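Local coordinates for BPH (Thiobacillus denitrificans, PDB 5OVS), which forms a tetradecameric double-ring bacterial homologue of the proteasome that probably degrades proteins, at residues 42-54 with 106-118. Sequence-based numbering, arbitrary orientation.
Sequences GDSYVAITGSATF and SSRMDVLIANPRG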
ATOM      1  N   GLY K  42     -41.415   0.532  26.860  1.00 42.04           N
ATOM      2  CA  GLY K  42     -42.620   1.246  27.256  1.00 42.60           C
ATOM      3  C   GLY K  42     -43.764   0.754  26.383  1.00 43.39           C
ATOM      4  O   GLY K  42     -43.985  -0.456  26.253  1.00 43.88           O
ATOM      5  N   ASP K  43     -44.472   1.685  25.753  1.00 42.57           N
ATOM      6  CA  ASP K  43     -45.472   1.309  24.770  1.00 42.82           C
ATOM      7  C   ASP K  43     -44.966   1.506  23.337  1.00 40.63           C
ATOM      8  O   ASP K  43     -45.764   1.654  22.412  1.00 41.03           O
ATOM      9  CB  ASP K  43     -46.778   2.062  25.006  1.00 44.50           C
ATOM     10  CG  ASP K  43     -46.676   3.531  24.672  1.00 46.06           C
ATOM     11  OD1 ASP K  43     -45.545   4.070  24.636  1.00 45.03           O
ATOM     12  OD2 ASP K  43     -47.745   4.149  24.442  1.00 50.24           O
ATOM     13  N   SER K  44     -43.647   1.510  23.156  1.00 38.03           N
ATOM     14  CA  SER K  44     -43.055   1.436  21.823  1.00 36.72           C
ATOM     15  C   SER K  44     -42.543   0.031  21.532  1.00 36.29           C
ATOM     16  O   SER K  44     -42.171  -0.705  22.442  1.00 36.21           O
ATOM     17  CB  SER K  44     -41.899   2.430  21.678  1.00 35.91           C
ATOM     18  OG  SER K  44     -42.359   3.766  21.717  1.00 35.77           O
ATOM     19  N   TYR K  45     -42.530  -0.335  20.256  1.00 36.50           N
ATOM     20  CA  TYR K  45     -41.837  -1.531  19.804  1.00 36.60           C
ATOM     21  C   TYR K  45     -40.668  -1.065  18.987  1.00 35.27           C
ATOM     22  O   TYR K  45     -40.828  -0.214  18.117  1.00 35.59           O
ATOM     23  CB  TYR K  45     -42.723  -2.398  18.932  1.00 38.14           C
ATOM     24  CG  TYR K  45     -43.870  -3.032  19.667  1.00 40.32           C
ATOM     25  CD1 TYR K  45     -43.672  -4.111  20.519  1.00 42.06           C
ATOM     26  CD2 TYR K  45     -45.157  -2.563  19.500  1.00 42.23           C
ATOM     27  CE1 TYR K  45     -44.736  -4.697  21.190  1.00 43.79           C
ATOM     28  CE2 TYR K  45     -46.226  -3.141  20.163  1.00 44.22           C
ATOM     29  CZ  TYR K  45     -46.010  -4.203  21.006  1.00 45.04           C
ATOM     30  OH  TYR K  45     -47.081  -4.765  21.659  1.00 49.49           O
ATOM     31  N   VAL K  46     -39.495  -1.619  19.269  1.00 33.62           N
ATOM     32  CA  VAL K  46     -38.284  -1.253  18.569  1.00 32.44           C
ATOM     33  C   VAL K  46     -37.777  -2.465  17.786  1.00 31.61           C
ATOM     34  O   VAL K  46     -37.546  -3.527  18.357  1.00 31.50           O
ATOM     35  CB  VAL K  46     -37.208  -0.734  19.544  1.00 32.38           C
ATOM     36  CG1 VAL K  46     -35.986  -0.224  18.786  1.00 31.95           C
ATOM     37  CG2 VAL K  46     -37.787   0.369  20.414  1.00 32.82           C
ATOM     38  N   ALA K  47     -37.636  -2.284  16.477  1.00 30.58           N
ATOM     39  CA  ALA K  47     -37.179  -3.324  15.568  1.00 30.85           C
ATOM     40  C   ALA K  47     -35.757  -2.985  15.166  1.00 30.24           C
ATOM     41  O   ALA K  47     -35.490  -1.869  14.731  1.00 29.36           O
ATOM     42  CB  ALA K  47     -38.079  -3.394  14.347  1.00 30.78           C
ATOM     43  N   ILE K  48     -34.852  -3.948  15.320  1.00 30.64           N
ATOM     44  CA  ILE K  48     -33.421  -3.664  15.326  1.00 31.03           C
ATOM     45  C   ILE K  48     -32.690  -4.432  14.229  1.00 31.02           C
ATOM     46  O   ILE K  48     -32.891  -5.619  14.092  1.00 31.48           O
ATOM     47  CB  ILE K  48     -32.819  -4.012  16.693  1.00 31.53           C
ATOM     48  CG1 ILE K  48     -33.580  -3.263  17.805  1.00 32.66           C
ATOM     49  CG2 ILE K  48     -31.343  -3.658  16.719  1.00 31.93           C
ATOM     50  CD1 ILE K  48     -33.363  -3.789  19.215  1.00 33.52           C
ATOM     51  N   THR K  49     -31.869  -3.737  13.438  1.00 32.02           N
ATOM     52  CA  THR K  49     -31.050  -4.362  12.386  1.00 32.79           C
ATOM     53  C   THR K  49     -29.576  -4.275  12.785  1.00 34.02           C
ATOM     54  O   THR K  49     -29.221  -3.509  13.680  1.00 35.83           O
ATOM     55  CB  THR K  49     -31.230  -3.660  11.030  1.00 33.21           C
ATOM     56  OG1 THR K  49     -30.558  -2.395  11.040  1.00 33.96           O
ATOM     57  CG2 THR K  49     -32.689  -3.429  10.731  1.00 33.01           C
ATOM     58  N   GLY K  50     -28.721  -5.044  12.119  1.00 34.26           N
ATOM     59  CA  GLY K  50     -27.294  -5.105  12.467  1.00 34.68           C
ATOM     60  C   GLY K  50     -26.996  -6.386  13.213  1.00 34.84           C
ATOM     61  O   GLY K  50     -27.740  -7.345  13.096  1.00 34.86           O
ATOM     62  N   SER K  51     -25.917  -6.400  13.989  1.00 36.29           N
ATOM     63  CA  SER K  51     -25.568  -7.564  14.823  1.00 37.40           C
ATOM     64  C   SER K  51     -26.707  -7.942  15.758  1.00 36.46           C
ATOM     65  O   SER K  51     -27.320  -7.076  16.366  1.00 35.72           O
ATOM     66  CB  SER K  51     -24.310  -7.282  15.665  1.00 39.55           C
ATOM     67  OG  SER K  51     -24.259  -8.100  16.839  1.00 40.92           O
ATOM     68  N   ALA K  52     -26.952  -9.243  15.889  1.00 36.16           N
ATOM     69  CA  ALA K  52     -28.005  -9.766  16.765  1.00 36.20           C
ATOM     70  C   ALA K  52     -27.764  -9.481  18.243  1.00 35.95           C
ATOM     71  O   ALA K  52     -28.634  -9.722  19.068  1.00 36.91           O
ATOM     72  CB  ALA K  52     -28.148 -11.266  16.564  1.00 36.63           C
ATOM     73  N   THR K  53     -26.572  -9.007  18.580  1.00 35.77           N
ATOM     74  CA  THR K  53     -26.249  -8.678  19.947  1.00 35.80           C
ATOM     75  C   THR K  53     -26.999  -7.408  20.366  1.00 35.57           C
ATOM     76  O   THR K  53     -27.288  -7.205  21.557  1.00 34.40           O
ATOM     77  CB  THR K  53     -24.727  -8.505  20.103  1.00 36.29           C
ATOM     78  OG1 THR K  53     -24.072  -9.678  19.617  1.00 36.99           O
ATOM     79  CG2 THR K  53     -24.330  -8.291  21.555  1.00 36.80           C
ATOM     80  N   PHE K  54     -27.340  -6.568  19.388  1.00 34.85           N
ATOM     81  CA  PHE K  54     -27.883  -5.244  19.688  1.00 34.98           C
ATOM     82  C   PHE K  54     -29.203  -5.300  20.436  1.00 35.63           C
ATOM     83  O   PHE K  54     -29.456  -4.471  21.306  1.00 34.51           O
ATOM     84  CB  PHE K  54     -27.998  -4.390  18.423  1.00 34.62           C
ATOM     85  CG  PHE K  54     -26.682  -3.829  17.962  1.00 35.31           C
ATOM     86  CD1 PHE K  54     -25.925  -3.034  18.810  1.00 35.59           C
ATOM     87  CD2 PHE K  54     -26.196  -4.096  16.686  1.00 35.38           C
ATOM     88  CE1 PHE K  54     -24.708  -2.523  18.402  1.00 36.45           C
ATOM     89  CE2 PHE K  54     -24.980  -3.586  16.273  1.00 35.33           C
ATOM     90  CZ  PHE K  54     -24.234  -2.799  17.127  1.00 36.10           C
ATOM     91  N   SER K 106     -20.966   6.043  13.675  1.00 39.08           N
ATOM     92  CA  SER K 106     -22.059   5.106  13.477  1.00 37.40           C
ATOM     93  C   SER K 106     -22.405   4.435  14.810  1.00 36.63           C
ATOM     94  O   SER K 106     -21.520   4.130  15.608  1.00 36.56           O
ATOM     95  CB  SER K 106     -21.649   4.046  12.446  1.00 36.88           C
ATOM     96  OG  SER K 106     -22.751   3.244  12.056  1.00 36.36           O
ATOM     97  N   SER K 107     -23.690   4.213  15.050  1.00 35.78           N
ATOM     98  CA  SER K 107     -24.111   3.302  16.106  1.00 36.50           C
ATOM     99  C   SER K 107     -24.224   1.862  15.573  1.00 37.09           C
ATOM    100  O   SER K 107     -24.526   0.942  16.329  1.00 38.60           O
ATOM    101  CB  SER K 107     -25.419   3.780  16.741  1.00 35.95           C
ATOM    102  OG  SER K 107     -25.274   5.098  17.258  1.00 35.31           O
ATOM    103  N   ARG K 108     -23.978   1.683  14.275  1.00 37.89           N
ATOM    104  CA  ARG K 108     -23.946   0.377  13.611  1.00 39.71           C
ATOM    105  C   ARG K 108     -25.284  -0.353  13.524  1.00 39.33           C
ATOM    106  O   ARG K 108     -25.325  -1.512  13.101  1.00 41.49           O
ATOM    107  CB  ARG K 108     -22.917  -0.553  14.259  1.00 42.35           C
ATOM    108  CG  ARG K 108     -21.533   0.046  14.398  1.00 44.59           C
ATOM    109  CD  ARG K 108     -20.905   0.363  13.060  1.00 45.79           C
ATOM    110  NE  ARG K 108     -19.460   0.485  13.230  1.00 50.69           N
ATOM    111  CZ  ARG K 108     -18.553  -0.426  12.862  1.00 54.00           C
ATOM    112  NH1 ARG K 108     -18.911  -1.554  12.246  1.00 54.78           N
ATOM    113  NH2 ARG K 108     -17.261  -0.195  13.090  1.00 54.43           N
ATOM    114  N   MET K 109     -26.377   0.305  13.892  1.00 36.50           N
ATOM    115  CA  MET K 109     -27.680  -0.293  13.745  1.00 35.07           C
ATOM    116  C   MET K 109     -28.650   0.736  13.206  1.00 32.66           C
ATOM    117  O   MET K 109     -28.499   1.933  13.423  1.00 32.53           O
ATOM    118  CB  MET K 109     -28.166  -0.851  15.077  1.00 36.74           C
ATOM    119  CG  MET K 109     -27.967   0.101  16.224  1.00 39.36           C
ATOM    120  SD  MET K 109     -28.927  -0.335  17.670  1.00 43.49           S
ATOM    121  CE  MET K 109     -28.487   1.034  18.729  1.00 43.95           C
ATOM    122  N   ASP K 110     -29.628   0.257  12.463  1.00 30.58           N
ATOM    123  CA  ASP K 110     -30.735   1.073  12.033  1.00 29.64           C
ATOM    124  C   ASP K 110     -31.945   0.529  12.782  1.00 29.00           C
ATOM    125  O   ASP K 110     -32.059  -0.681  12.965  1.00 29.97           O
ATOM    126  CB  ASP K 110     -30.919   0.942  10.529  1.00 29.48           C
ATOM    127  CG  ASP K 110     -29.691   1.389   9.747  1.00 30.02           C
ATOM    128  OD1 ASP K 110     -29.173   2.492  10.004  1.00 30.39           O
ATOM    129  OD2 ASP K 110     -29.248   0.650   8.850  1.00 30.14           O
ATOM    130  N   VAL K 111     -32.834   1.391  13.258  1.00 27.85           N
ATOM    131  CA  VAL K 111     -34.047   0.885  13.912  1.00 27.58           C
ATOM    132  C   VAL K 111     -35.315   1.571  13.454  1.00 26.41           C
ATOM    133  O   VAL K 111     -35.285   2.703  12.979  1.00 26.23           O
ATOM    134  CB  VAL K 111     -33.971   0.958  15.455  1.00 27.56           C
ATOM    135  CG1 VAL K 111     -32.678   0.340  15.940  1.00 27.57           C
ATOM    136  CG2 VAL K 111     -34.138   2.394  15.932  1.00 27.90           C
ATOM    137  N   LEU K 112     -36.421   0.845  13.573  1.00 26.01           N
ATOM    138  CA  LEU K 112     -37.744   1.420  13.411  1.00 26.24           C
ATOM    139  C   LEU K 112     -38.432   1.386  14.791  1.00 26.38           C
ATOM    140  O   LEU K 112     -38.251   0.444  15.557  1.00 26.87           O
ATOM    141  CB  LEU K 112     -38.526   0.647  12.363  1.00 26.19           C
ATOM    142  CG  LEU K 112     -37.832   0.582  10.990  1.00 26.12           C
ATOM    143  CD1 LEU K 112     -38.580  -0.362  10.072  1.00 26.10           C
ATOM    144  CD2 LEU K 112     -37.743   1.962  10.366  1.00 26.33           C
ATOM    145  N   ILE K 113     -39.174   2.442  15.108  1.00 26.50           N
ATOM    146  CA  ILE K 113     -39.851   2.602  16.398  1.00 26.62           C
ATOM    147  C   ILE K 113     -41.326   2.885  16.153  1.00 27.28           C
ATOM    148  O   ILE K 113     -41.674   3.930  15.610  1.00 27.13           O
ATOM    149  CB  ILE K 113     -39.266   3.773  17.181  1.00 26.24           C
ATOM    150  CG1 ILE K 113     -37.802   3.496  17.487  1.00 25.73           C
ATOM    151  CG2 ILE K 113     -40.066   4.013  18.480  1.00 27.09           C
ATOM    152  CD1 ILE K 113     -37.041   4.721  17.911  1.00 25.70           C
ATOM    153  N   ALA K 114     -42.177   1.944  16.544  1.00 28.48           N
ATOM    154  CA  ALA K 114     -43.615   2.088  16.414  1.00 30.25           C
ATOM    155  C   ALA K 114     -44.217   2.380  17.784  1.00 32.11           C
ATOM    156  O   ALA K 114     -43.966   1.670  18.740  1.00 30.91           O
ATOM    157  CB  ALA K 114     -44.214   0.816  15.852  1.00 30.22           C
ATOM    158  N   ASN K 115     -45.009   3.437  17.879  1.00 35.94           N
ATOM    159  CA  ASN K 115     -45.870   3.628  19.053  1.00 39.24           C
ATOM    160  C   ASN K 115     -47.135   4.401  18.687  1.00 40.23           C
ATOM    161  O   ASN K 115     -47.206   4.998  17.610  1.00 39.78           O
ATOM    162  CB  ASN K 115     -45.099   4.282  20.207  1.00 41.05           C
ATOM    163  CG  ASN K 115     -44.716   5.723  19.927  1.00 42.00           C
ATOM    164  OD1 ASN K 115     -45.568   6.605  19.828  1.00 44.51           O
ATOM    165  ND2 ASN K 115     -43.420   5.972  19.846  1.00 41.67           N
ATOM    166  N   PRO K 116     -48.145   4.392  19.576  1.00 41.34           N
ATOM    167  CA  PRO K 116     -49.390   5.052  19.219  1.00 40.65           C
ATOM    168  C   PRO K 116     -49.238   6.468  18.646  1.00 38.99           C
ATOM    169  O   PRO K 116     -50.071   6.884  17.838  1.00 39.17           O
ATOM    170  CB  PRO K 116     -50.166   5.068  20.544  1.00 42.69           C
ATOM    171  CG  PRO K 116     -49.713   3.828  21.233  1.00 43.30           C
ATOM    172  CD  PRO K 116     -48.253   3.695  20.873  1.00 42.26           C
ATOM    173  N   ARG K 117     -48.194   7.199  19.029  1.00 36.05           N
ATOM    174  CA  ARG K 117     -48.068   8.578  18.571  1.00 35.48           C
ATOM    175  C   ARG K 117     -47.312   8.767  17.248  1.00 33.36           C
ATOM    176  O   ARG K 117     -47.116   9.891  16.815  1.00 32.59           O
ATOM    177  CB  ARG K 117     -47.533   9.461  19.706  1.00 37.08           C
ATOM    178  CG  ARG K 117     -48.590   9.615  20.807  1.00 39.23           C
ATOM    179  CD  ARG K 117     -48.071   9.847  22.221  1.00 40.03           C
ATOM    180  NE  ARG K 117     -47.056   8.897  22.700  1.00 41.17           N
ATOM    181  CZ  ARG K 117     -47.273   7.622  23.025  1.00 41.47           C
ATOM    182  NH1 ARG K 117     -48.476   7.072  22.899  1.00 43.16           N
ATOM    183  NH2 ARG K 117     -46.259   6.884  23.463  1.00 40.92           N
ATOM    184  N   GLY K 118     -46.908   7.680  16.597  1.00 31.95           N
ATOM    185  CA  GLY K 118     -46.348   7.774  15.246  1.00 30.89           C
ATOM    186  C   GLY K 118     -45.393   6.648  14.918  1.00 30.02           C
ATOM    187  O   GLY K 118     -45.088   5.816  15.763  1.00 29.38           O
TER
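Backbone bonds pair Y45 with A114 and A47 with L112 in both directions, the A47 N to L112 O bond measuring 2.9 Å, so strands 44-48 and 111-115 run antiparallel, their axes at 162°. V46-I113, between them, and I48-V111, one step past A47-L112, are non-hydrogen-bonded pairs.

The polar pairing continues beyond both strand ends. D110 O takes two donors from T49: the backbone N, nearly in line with the carbonyl, and OG1 at 3.0 Å, tilted 21° from the carbonyl plane. T49 chi1 of 74°, which sets OG1 between the backbone N and the carbonyl carbon, allows this double grip. At the other end D43 and R117 form a salt bridge, OD1 to NH2 3.1 Å; carboxylate and guanidinium are nearly coplanar, and OD1 offers its syn lone pair. R117 NE has a second carboxylate, D72, so the guanidinium is held between two acids.

Apolar contacts divide by sheet face. V46, I48, V111 and I113 share one side, where V46 CG1 lies 4.1 Å from V111 CB, and helix 74-91 packs on V111 and I113 through W81 and I77. A47, L112 and A114 face strand 3-8 of the other sheet. Past the strands, M109 CB sits over one face of the F54 ring, and SD makes an oblique Met-aromatic contact, 4.6 Å from the centroid; the ring's far end reaches R108 CB, 3.9 Å from CZ. A serine in place of F54 would probably leave M109 SD without its aromatic partner and open a gap beside R108.

Two adjacent inner strands of the five-stranded sheet, lying between a helical layer and the second sheet, are characteristic of the four-layer alpha-beta-beta-alpha sandwich of proteasome-type Ntn hydrolases.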